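PDB 4YYC: putative trimethylamine methyltransferase from Rhizobium meliloti, which probably transfers methyl groups, as a member of the trimethylamine methyltransferase family. Local coordinates for residues Y341-L346 and L352-G357; G151-A156 and W395-L400; D195-H200 and V222-I227. One frame throughout, in Å; residues are numbered along the deposited sequence.

Contact 1 of 3, residues Y341-L346 and L352-G357; sequences YGAAQL and LPFRTG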
loop_
_atom_site.group_PDB
_atom_site.type_symbol
_atom_site.label_atom_id
_atom_site.label_comp_id
_atom_site.label_asym_id
_atom_site.label_seq_id
_atom_site.Cartn_x
_atom_site.Cartn_y
_atom_site.Cartn_z
ATOM N N TYR A 341 -2.198 -8.516 9.415
ATOM C CA TYR A 341 -3.572 -8.035 9.614
ATOM C C TYR A 341 -4.291 -8.916 10.636
ATOM O O TYR A 341 -4.996 -8.430 11.501
ATOM C CB TYR A 341 -4.386 -8.060 8.315
ATOM C CG TYR A 341 -4.193 -6.909 7.340
ATOM C CD1 TYR A 341 -4.412 -5.582 7.733
ATOM C CD2 TYR A 341 -3.815 -7.136 6.023
ATOM C CE1 TYR A 341 -4.310 -4.540 6.829
ATOM C CE2 TYR A 341 -3.664 -6.079 5.135
ATOM C CZ TYR A 341 -3.924 -4.803 5.541
ATOM O OH TYR A 341 -3.776 -3.738 4.688
ATOM N N GLY A 342 -4.133 -10.229 10.496
ATOM C CA GLY A 342 -4.755 -11.179 11.372
ATOM C C GLY A 342 -4.216 -11.081 12.794
ATOM O O GLY A 342 -4.976 -11.140 13.791
ATOM N N ALA A 343 -2.920 -10.916 12.903
ATOM C CA ALA A 343 -2.293 -10.851 14.226
ATOM C C ALA A 343 -2.808 -9.608 14.977
ATOM O O ALA A 343 -3.031 -9.619 16.199
ATOM C CB ALA A 343 -0.775 -10.840 14.105
ATOM N N ALA A 344 -2.997 -8.508 14.269
ATOM C CA ALA A 344 -3.569 -7.308 14.897
ATOM C C ALA A 344 -4.960 -7.553 15.482
ATOM O O ALA A 344 -5.272 -7.089 16.592
ATOM C CB ALA A 344 -3.630 -6.168 13.892
ATOM N N GLN A 345 -5.783 -8.307 14.759
ATOM C CA GLN A 345 -7.064 -8.696 15.258
ATOM C C GLN A 345 -6.933 -9.508 16.535
ATOM O O GLN A 345 -7.659 -9.241 17.520
ATOM C CB GLN A 345 -7.867 -9.512 14.231
ATOM C CG GLN A 345 -8.211 -8.737 12.985
ATOM C CD GLN A 345 -9.029 -9.547 11.999
ATOM O OE1 GLN A 345 -8.511 -9.991 10.964
ATOM N NE2 GLN A 345 -10.272 -9.783 12.344
ATOM N N LEU A 346 -6.025 -10.470 16.528
ATOM C CA LEU A 346 -5.806 -11.322 17.729
ATOM C C LEU A 346 -5.279 -10.529 18.905
ATOM O O LEU A 346 -5.635 -10.790 20.061
ATOM C CB LEU A 346 -4.861 -12.460 17.394
ATOM C CG LEU A 346 -5.450 -13.457 16.391
ATOM C CD1 LEU A 346 -4.302 -14.309 15.864
ATOM C CD2 LEU A 346 -6.588 -14.273 16.955
ATOM N N LEU A 352 -3.755 -6.385 24.261
ATOM C CA LEU A 352 -2.413 -5.823 24.323
ATOM C C LEU A 352 -2.161 -4.905 23.152
ATOM O O LEU A 352 -2.581 -5.196 22.016
ATOM C CB LEU A 352 -1.340 -6.927 24.286
ATOM C CG LEU A 352 -1.422 -7.985 25.398
ATOM C CD1 LEU A 352 -0.307 -9.000 25.219
ATOM C CD2 LEU A 352 -1.425 -7.359 26.762
ATOM N N PRO A 353 -1.443 -3.793 23.395
ATOM C CA PRO A 353 -0.983 -3.018 22.238
ATOM C C PRO A 353 -0.133 -3.860 21.275
ATOM O O PRO A 353 0.533 -4.790 21.696
ATOM C CB PRO A 353 -0.144 -1.891 22.866
ATOM C CG PRO A 353 -0.526 -1.871 24.286
ATOM C CD PRO A 353 -0.888 -3.283 24.659
ATOM N N PHE A 354 -0.203 -3.536 19.987
ATOM C CA PHE A 354 0.288 -4.386 18.915
ATOM C C PHE A 354 1.453 -3.693 18.181
ATOM O O PHE A 354 1.385 -2.507 17.871
ATOM C CB PHE A 354 -0.887 -4.652 17.946
ATOM C CG PHE A 354 -0.523 -5.490 16.790
ATOM C CD1 PHE A 354 -0.045 -6.762 16.964
ATOM C CD2 PHE A 354 -0.670 -4.995 15.511
ATOM C CE1 PHE A 354 0.311 -7.549 15.872
ATOM C CE2 PHE A 354 -0.319 -5.752 14.417
ATOM C CZ PHE A 354 0.153 -7.052 14.596
ATOM N N ARG A 355 2.483 -4.482 17.876
ATOM C CA ARG A 355 3.631 -4.059 17.075
ATOM C C ARG A 355 3.807 -5.044 15.935
ATOM O O ARG A 355 3.753 -6.248 16.120
ATOM C CB ARG A 355 4.926 -4.061 17.918
ATOM C CG ARG A 355 6.238 -3.906 17.141
ATOM C CD ARG A 355 6.888 -5.240 16.845
ATOM N NE ARG A 355 7.820 -5.178 15.738
ATOM C CZ ARG A 355 8.898 -5.940 15.603
ATOM N NH1 ARG A 355 9.330 -6.749 16.560
ATOM N NH2 ARG A 355 9.599 -5.850 14.488
ATOM N N THR A 356 3.984 -4.519 14.730
ATOM C CA THR A 356 4.312 -5.301 13.534
ATOM C C THR A 356 4.728 -4.313 12.436
ATOM O O THR A 356 4.726 -3.117 12.623
ATOM C CB THR A 356 3.146 -6.197 12.994
ATOM O OG1 THR A 356 3.686 -7.219 12.123
ATOM C CG2 THR A 356 2.117 -5.404 12.217
ATOM N N GLY A 357 5.125 -4.856 11.310
ATOM C CA GLY A 357 5.277 -4.054 10.097
ATOM C C GLY A 357 6.424 -3.105 10.058
ATOM O O GLY A 357 7.510 -3.373 10.610
#

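Contact 2 of 3, residues G151-A156 and W395-L400; sequences GNRRYA and WLEGGL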
loop_
_atom_site.group_PDB
_atom_site.type_symbol
_atom_site.label_atom_id
_atom_site.label_comp_id
_atom_site.label_asym_id
_atom_site.label_seq_id
_atom_site.Cartn_x
_atom_site.Cartn_y
_atom_site.Cartn_z
ATOM N N GLY A 151 27.652 6.687 -0.467
ATOM C CA GLY A 151 27.318 5.444 -1.165
ATOM C C GLY A 151 28.066 4.182 -0.719
ATOM O O GLY A 151 27.951 3.125 -1.370
ATOM N N ASN A 152 28.801 4.252 0.379
ATOM C CA ASN A 152 29.572 3.111 0.803
ATOM C C ASN A 152 28.728 2.222 1.707
ATOM O O ASN A 152 28.033 2.722 2.623
ATOM C CB ASN A 152 30.775 3.541 1.615
ATOM C CG ASN A 152 31.694 4.497 0.875
ATOM O OD1 ASN A 152 31.937 5.640 1.317
ATOM N ND2 ASN A 152 32.194 4.058 -0.234
ATOM N N ARG A 153 28.780 0.921 1.455
ATOM C CA ARG A 153 28.247 -0.058 2.401
ATOM C C ARG A 153 29.390 -0.420 3.330
ATOM O O ARG A 153 30.392 -0.984 2.875
ATOM C CB ARG A 153 27.739 -1.298 1.692
ATOM C CG ARG A 153 27.018 -2.313 2.541
ATOM C CD ARG A 153 26.622 -3.522 1.734
ATOM N NE ARG A 153 25.981 -4.585 2.470
ATOM C CZ ARG A 153 26.601 -5.546 3.142
ATOM N NH1 ARG A 153 27.935 -5.561 3.249
ATOM N NH2 ARG A 153 25.898 -6.504 3.694
ATOM N N ARG A 154 29.231 -0.159 4.615
ATOM C CA ARG A 154 30.330 -0.356 5.565
ATOM C C ARG A 154 29.779 -0.610 6.947
ATOM O O ARG A 154 28.602 -0.323 7.205
ATOM C CB ARG A 154 31.223 0.859 5.537
ATOM C CG ARG A 154 30.526 2.165 5.877
ATOM C CD ARG A 154 31.504 3.287 6.166
ATOM N NE ARG A 154 30.800 4.547 6.390
ATOM C CZ ARG A 154 30.150 4.870 7.521
ATOM N NH1 ARG A 154 30.095 4.046 8.566
ATOM N NH2 ARG A 154 29.525 6.021 7.598
ATOM N N TYR A 155 30.611 -1.077 7.890
ATOM C CA TYR A 155 30.115 -1.228 9.262
ATOM C C TYR A 155 29.701 0.103 9.830
ATOM O O TYR A 155 30.340 1.145 9.573
ATOM C CB TYR A 155 31.207 -1.820 10.190
ATOM C CG TYR A 155 31.387 -3.275 9.946
ATOM C CD1 TYR A 155 30.486 -4.157 10.432
ATOM C CD2 TYR A 155 32.433 -3.764 9.180
ATOM C CE1 TYR A 155 30.618 -5.512 10.221
ATOM C CE2 TYR A 155 32.561 -5.125 8.949
ATOM C CZ TYR A 155 31.644 -5.976 9.474
ATOM O OH TYR A 155 31.683 -7.335 9.314
ATOM N N ALA A 156 28.596 0.075 10.545
ATOM C CA ALA A 156 28.069 1.247 11.232
ATOM C C ALA A 156 28.959 1.660 12.407
ATOM O O ALA A 156 29.589 0.814 13.018
ATOM C CB ALA A 156 26.702 0.900 11.775
ATOM N N TRP A 395 15.278 0.807 7.076
ATOM C CA TRP A 395 15.667 -0.584 6.815
ATOM C C TRP A 395 15.917 -0.859 5.340
ATOM O O TRP A 395 15.067 -0.560 4.478
ATOM C CB TRP A 395 14.528 -1.468 7.306
ATOM C CG TRP A 395 14.516 -2.916 7.019
ATOM C CD1 TRP A 395 14.430 -3.543 5.802
ATOM C CD2 TRP A 395 14.472 -3.967 7.996
ATOM N NE1 TRP A 395 14.283 -4.913 5.975
ATOM C CE2 TRP A 395 14.320 -5.192 7.306
ATOM C CE3 TRP A 395 14.564 -3.997 9.400
ATOM C CZ2 TRP A 395 14.263 -6.402 7.968
ATOM C CZ3 TRP A 395 14.492 -5.192 10.022
ATOM C CH2 TRP A 395 14.370 -6.373 9.314
ATOM N N LEU A 396 17.023 -1.534 5.061
ATOM C CA LEU A 396 17.324 -2.005 3.742
ATOM C C LEU A 396 17.998 -3.369 3.887
ATOM O O LEU A 396 18.496 -3.749 4.964
ATOM C CB LEU A 396 18.262 -0.951 3.060
ATOM C CG LEU A 396 18.406 -0.972 1.561
ATOM C CD1 LEU A 396 17.075 -0.779 0.847
ATOM C CD2 LEU A 396 19.354 0.143 1.153
ATOM N N GLU A 397 18.027 -4.124 2.800
ATOM C CA GLU A 397 18.807 -5.321 2.683
ATOM C C GLU A 397 18.411 -6.317 3.766
ATOM O O GLU A 397 19.245 -6.928 4.424
ATOM C CB GLU A 397 20.329 -4.996 2.677
ATOM C CG GLU A 397 21.145 -6.093 2.061
ATOM C CD GLU A 397 22.622 -5.872 2.246
ATOM O OE1 GLU A 397 23.170 -4.851 1.734
ATOM O OE2 GLU A 397 23.251 -6.678 2.948
ATOM N N GLY A 398 17.111 -6.483 3.979
ATOM C CA GLY A 398 16.637 -7.509 4.849
ATOM C C GLY A 398 17.001 -7.317 6.298
ATOM O O GLY A 398 16.968 -8.288 7.094
ATOM N N GLY A 399 17.315 -6.086 6.687
ATOM C CA GLY A 399 17.657 -5.800 8.069
ATOM C C GLY A 399 19.134 -5.693 8.331
ATOM O O GLY A 399 19.523 -5.422 9.454
ATOM N N LEU A 400 19.977 -5.913 7.324
ATOM C CA LEU A 400 21.420 -5.803 7.503
ATOM C C LEU A 400 21.929 -4.412 7.374
ATOM O O LEU A 400 23.055 -4.127 7.804
ATOM C CB LEU A 400 22.172 -6.703 6.507
ATOM C CG LEU A 400 22.152 -8.177 6.777
ATOM C CD1 LEU A 400 22.784 -8.944 5.636
ATOM C CD2 LEU A 400 22.881 -8.491 8.077
#

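Contact 3 of 3, residues D195-H200 and V222-I227; sequences DMVYSH and VAMAKI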
loop_
_atom_site.group_PDB
_atom_site.type_symbol
_atom_site.label_atom_id
_atom_site.label_comp_id
_atom_site.label_asym_id
_atom_site.label_seq_id
_atom_site.Cartn_x
_atom_site.Cartn_y
_atom_site.Cartn_z
ATOM N N ASP A 195 26.722 4.292 25.448
ATOM C CA ASP A 195 26.749 5.368 24.422
ATOM C C ASP A 195 25.486 5.439 23.582
ATOM O O ASP A 195 25.081 6.540 23.170
ATOM C CB ASP A 195 27.991 5.211 23.549
ATOM C CG ASP A 195 29.246 5.389 24.339
ATOM O OD1 ASP A 195 29.570 6.540 24.763
ATOM O OD2 ASP A 195 29.903 4.379 24.632
HETATM N N MSE A 196 24.902 4.273 23.328
HETATM C CA MSE A 196 23.671 4.177 22.515
HETATM C C MSE A 196 22.572 4.853 23.321
HETATM O O MSE A 196 21.890 5.734 22.803
HETATM C CB MSE A 196 23.409 2.731 22.188
HETATM C CG MSE A 196 24.413 2.208 21.164
HETATM SE SE MSE A 196 24.540 0.223 21.240
HETATM C CE MSE A 196 22.974 -0.061 20.208
ATOM N N VAL A 197 22.356 4.448 24.580
ATOM C CA VAL A 197 21.306 5.107 25.371
ATOM C C VAL A 197 21.592 6.617 25.519
ATOM O O VAL A 197 20.710 7.472 25.355
ATOM C CB VAL A 197 21.108 4.435 26.747
ATOM C CG1 VAL A 197 20.187 5.260 27.642
ATOM C CG2 VAL A 197 20.607 2.998 26.559
ATOM N N TYR A 198 22.831 6.957 25.827
ATOM C CA TYR A 198 23.204 8.358 25.975
ATOM C C TYR A 198 22.850 9.158 24.729
ATOM O O TYR A 198 22.371 10.298 24.824
ATOM C CB TYR A 198 24.687 8.511 26.260
ATOM C CG TYR A 198 25.108 9.973 26.410
ATOM C CD1 TYR A 198 24.859 10.673 27.595
ATOM C CD2 TYR A 198 25.706 10.650 25.382
ATOM C CE1 TYR A 198 25.262 12.006 27.753
ATOM C CE2 TYR A 198 26.085 11.980 25.500
ATOM C CZ TYR A 198 25.854 12.666 26.685
ATOM O OH TYR A 198 26.246 13.991 26.753
ATOM N N SER A 199 23.086 8.565 23.562
ATOM C CA SER A 199 22.806 9.263 22.284
ATOM C C SER A 199 21.331 9.638 22.148
ATOM O O SER A 199 20.998 10.727 21.700
ATOM C CB SER A 199 23.264 8.408 21.090
ATOM O OG SER A 199 24.653 8.260 21.147
ATOM N N HIS A 200 20.430 8.740 22.553
ATOM C CA HIS A 200 18.993 9.026 22.550
ATOM C C HIS A 200 18.615 10.161 23.497
ATOM O O HIS A 200 17.611 10.818 23.291
ATOM C CB HIS A 200 18.181 7.773 22.878
ATOM C CG HIS A 200 18.211 6.732 21.788
ATOM N ND1 HIS A 200 17.601 6.929 20.569
ATOM C CD2 HIS A 200 18.770 5.502 21.728
ATOM C CE1 HIS A 200 17.783 5.867 19.812
ATOM N NE2 HIS A 200 18.482 4.982 20.492
ATOM N N VAL A 222 18.066 1.220 32.951
ATOM C CA VAL A 222 17.180 1.679 34.031
ATOM C C VAL A 222 17.904 2.717 34.881
ATOM O O VAL A 222 17.319 3.724 35.259
ATOM C CB VAL A 222 16.623 0.488 34.857
ATOM C CG1 VAL A 222 15.868 0.977 36.093
ATOM C CG2 VAL A 222 15.726 -0.376 33.995
ATOM N N ALA A 223 19.155 2.492 35.209
ATOM C CA ALA A 223 19.900 3.434 36.032
ATOM C C ALA A 223 20.047 4.800 35.341
ATOM O O ALA A 223 19.895 5.848 35.990
ATOM C CB ALA A 223 21.273 2.840 36.412
HETATM N N MSE A 224 20.324 4.784 34.041
HETATM C CA MSE A 224 20.408 6.002 33.272
HETATM C C MSE A 224 19.076 6.690 33.237
HETATM O O MSE A 224 19.018 7.890 33.351
HETATM C CB MSE A 224 20.913 5.674 31.884
HETATM C CG MSE A 224 22.403 5.386 32.001
HETATM SE SE MSE A 224 23.207 4.862 30.290
HETATM C CE MSE A 224 23.244 6.666 29.601
ATOM N N ALA A 225 17.997 5.941 33.016
ATOM C CA ALA A 225 16.663 6.506 32.984
ATOM C C ALA A 225 16.331 7.183 34.301
ATOM O O ALA A 225 15.682 8.266 34.310
ATOM C CB ALA A 225 15.628 5.431 32.690
ATOM N N LYS A 226 16.752 6.578 35.419
ATOM C CA LYS A 226 16.490 7.183 36.739
ATOM C C LYS A 226 17.256 8.464 36.948
ATOM O O LYS A 226 16.725 9.387 37.560
ATOM C CB LYS A 226 16.754 6.205 37.868
ATOM C CG LYS A 226 15.768 5.073 37.907
ATOM C CD LYS A 226 15.935 4.130 39.099
ATOM C CE LYS A 226 14.796 3.135 39.100
ATOM N NZ LYS A 226 14.740 2.365 40.337
ATOM N N ILE A 227 18.493 8.546 36.455
ATOM C CA ILE A 227 19.237 9.810 36.451
ATOM C C ILE A 227 18.469 10.902 35.673
ATOM O O ILE A 227 18.399 12.051 36.104
ATOM C CB ILE A 227 20.660 9.619 35.870
ATOM C CG1 ILE A 227 21.508 8.814 36.857
ATOM C CG2 ILE A 227 21.329 10.964 35.593
ATOM C CD1 ILE A 227 22.717 8.094 36.308
#

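Contact 1 of 3, residues Y341-L346 and L352-G357
F354 lays one face of its ring on the helix at A344. The CA of A344 stands 3.6 Å from the centroid of the F354 ring, only 11° off the ring normal. This is a CH-pi contact made over the middle of the face. The methyl group of A344 extends it toward one side of the ring. Its CB lies 3.4 Å from CE2 of F354, a close approach, with CD2 next along the same side. The ring's far end, CZ, reaches the helix backbone, 3.5 Å from A344 N. A343 lies by the CE1 and CZ end of the ring; its CB points toward the strand and is 3.9 Å from CE1 of F354. The ring therefore lies over A344 and meets A343 at its rim. Their small side chains let it come right down to the helix main chain.

The first torsion of F354 sets this up. CG is anti to the backbone N (chi1 179°), which carries the ring away from the strand and onto the helix. No hydrogen bond crosses the contact. The segment has its own polar partners: F354 N bonds to N387 OD1, and T356 OG1 bonds to T317 O and to S340 OG earlier on the same helix.

The unit is the second half of a beta-alpha-beta crossover, consistent with the TIM-type barrel of this family. Strand 313-322 leads to helix 334-350, which returns the chain to the parallel strand 354-355. A343 also touches T317 on strand 313-322, while L346 packs against helix 56-73.

Contact 2 of 3, residues G151-A156 and W395-L400
R153 and E397 form a side-on, two-pronged salt bridge that ties edge strand 153-155 to the turn after the opposite edge strand, 395-396, in a four-stranded mixed sheet. R153 lies on strand 153-155. E397 follows strand 395-396, in the turn of a beta hairpin that leads into strand 401-403. Strands 145-147 and 401-403 run between them. On its way across, the arginine touches R147 and V401 of those middle strands.

The two side chains cross at about a right angle, yet their flat ends are matched. The guanidinium and carboxylate planes are only 8° apart. R153 NE bonds to E397 OE1 at 2.9 Å, and R153 NH2 bonds to E397 OE2 at 2.8 Å. Both bonds are fairly straight, at 157° and 162°. Each oxygen uses its syn lone pair, so two parallel bonds hold both groups against rotation. R153 reaches this far because its chain is extended from CG to NE, starting with CG anti to the backbone N. A leucine in place of R153 would probably leave the charge of the buried E397 without this mate and its carboxylate freer to turn.

F145 makes a cation-pi contact with R153, and so does F470 of the second subunit. That F470 also packs on E397, so the bridge sits at the dimer contact.

The hairpin turn is shaped by three residues in a row with positive phi, E397, G398 and G399. L400 N closes it with a bond to E397 O. G399 has no room for a side chain, and its N sits 3.1 Å above the plane of the W395 ring, offset toward the rim.

Contact 3 of 3, residues D195-H200 and V222-I227
M224, a selenomethionine, reaches across from helix 215-229 to V197 and Y198 on helix 192-202. Its CB already points toward that helix. CG stands anti to the carbonyl carbon, and chi2 keeps the chain straight (177°), so CB and CG act as a spacer and the selenium is carried over to the other side. There SE meets the side chain of V197, 4.0 Å from CG1 and 4.1 Å from CB of that residue. At the selenium the chain bends (chi3 77°). The bend turns the terminal methyl along the helix, from V197 to Y198. CE lies 3.9 Å from V197 CG1, and the tips of the two side chains meet. The same CE is 3.8 Å from the backbone N of Y198 and 4.1 Å from Y198 CB. One methyl group thus rests on both the side chain of V197 and the backbone N and CB of Y198.

The pair is helix-on-helix packing on the outside of a fold consistent with a TIM-type barrel. Helix 192-202 comes before strand 208-209, and helix 215-229 comes after it, on the way to the parallel strand 240-245. V197 also packs on F208 of the first of these strands. Helix 503-518, near the C terminus, adds F512 against M224 and K510 against Y198.

The contact itself is apolar, with no hydrogen bond across it. The polar end of Y198 is occupied elsewhere, its OH bonded to D506 OD1 on that C-terminal helix.

In the fold
Contact 2 opens and closes the series: its segments, 151-156 and 395-400, enclose contact 3 and then contact 1 along the chain. The centres are well separated, about 28 Å between contacts 1 and 2, 29 Å between 1 and 3, and 26 Å between 2 and 3. None touches another. Contact 1 lies across the chain's centre from both others. Around the six-stranded sheet, contact 1 sets helix 334-350 on strand 354-355, while contact 3 joins the two helices that come before and after strand 208-209. Contact 2 belongs to a separate four-stranded sheet. It ties together chain regions far apart in sequence and lies beside the second subunit.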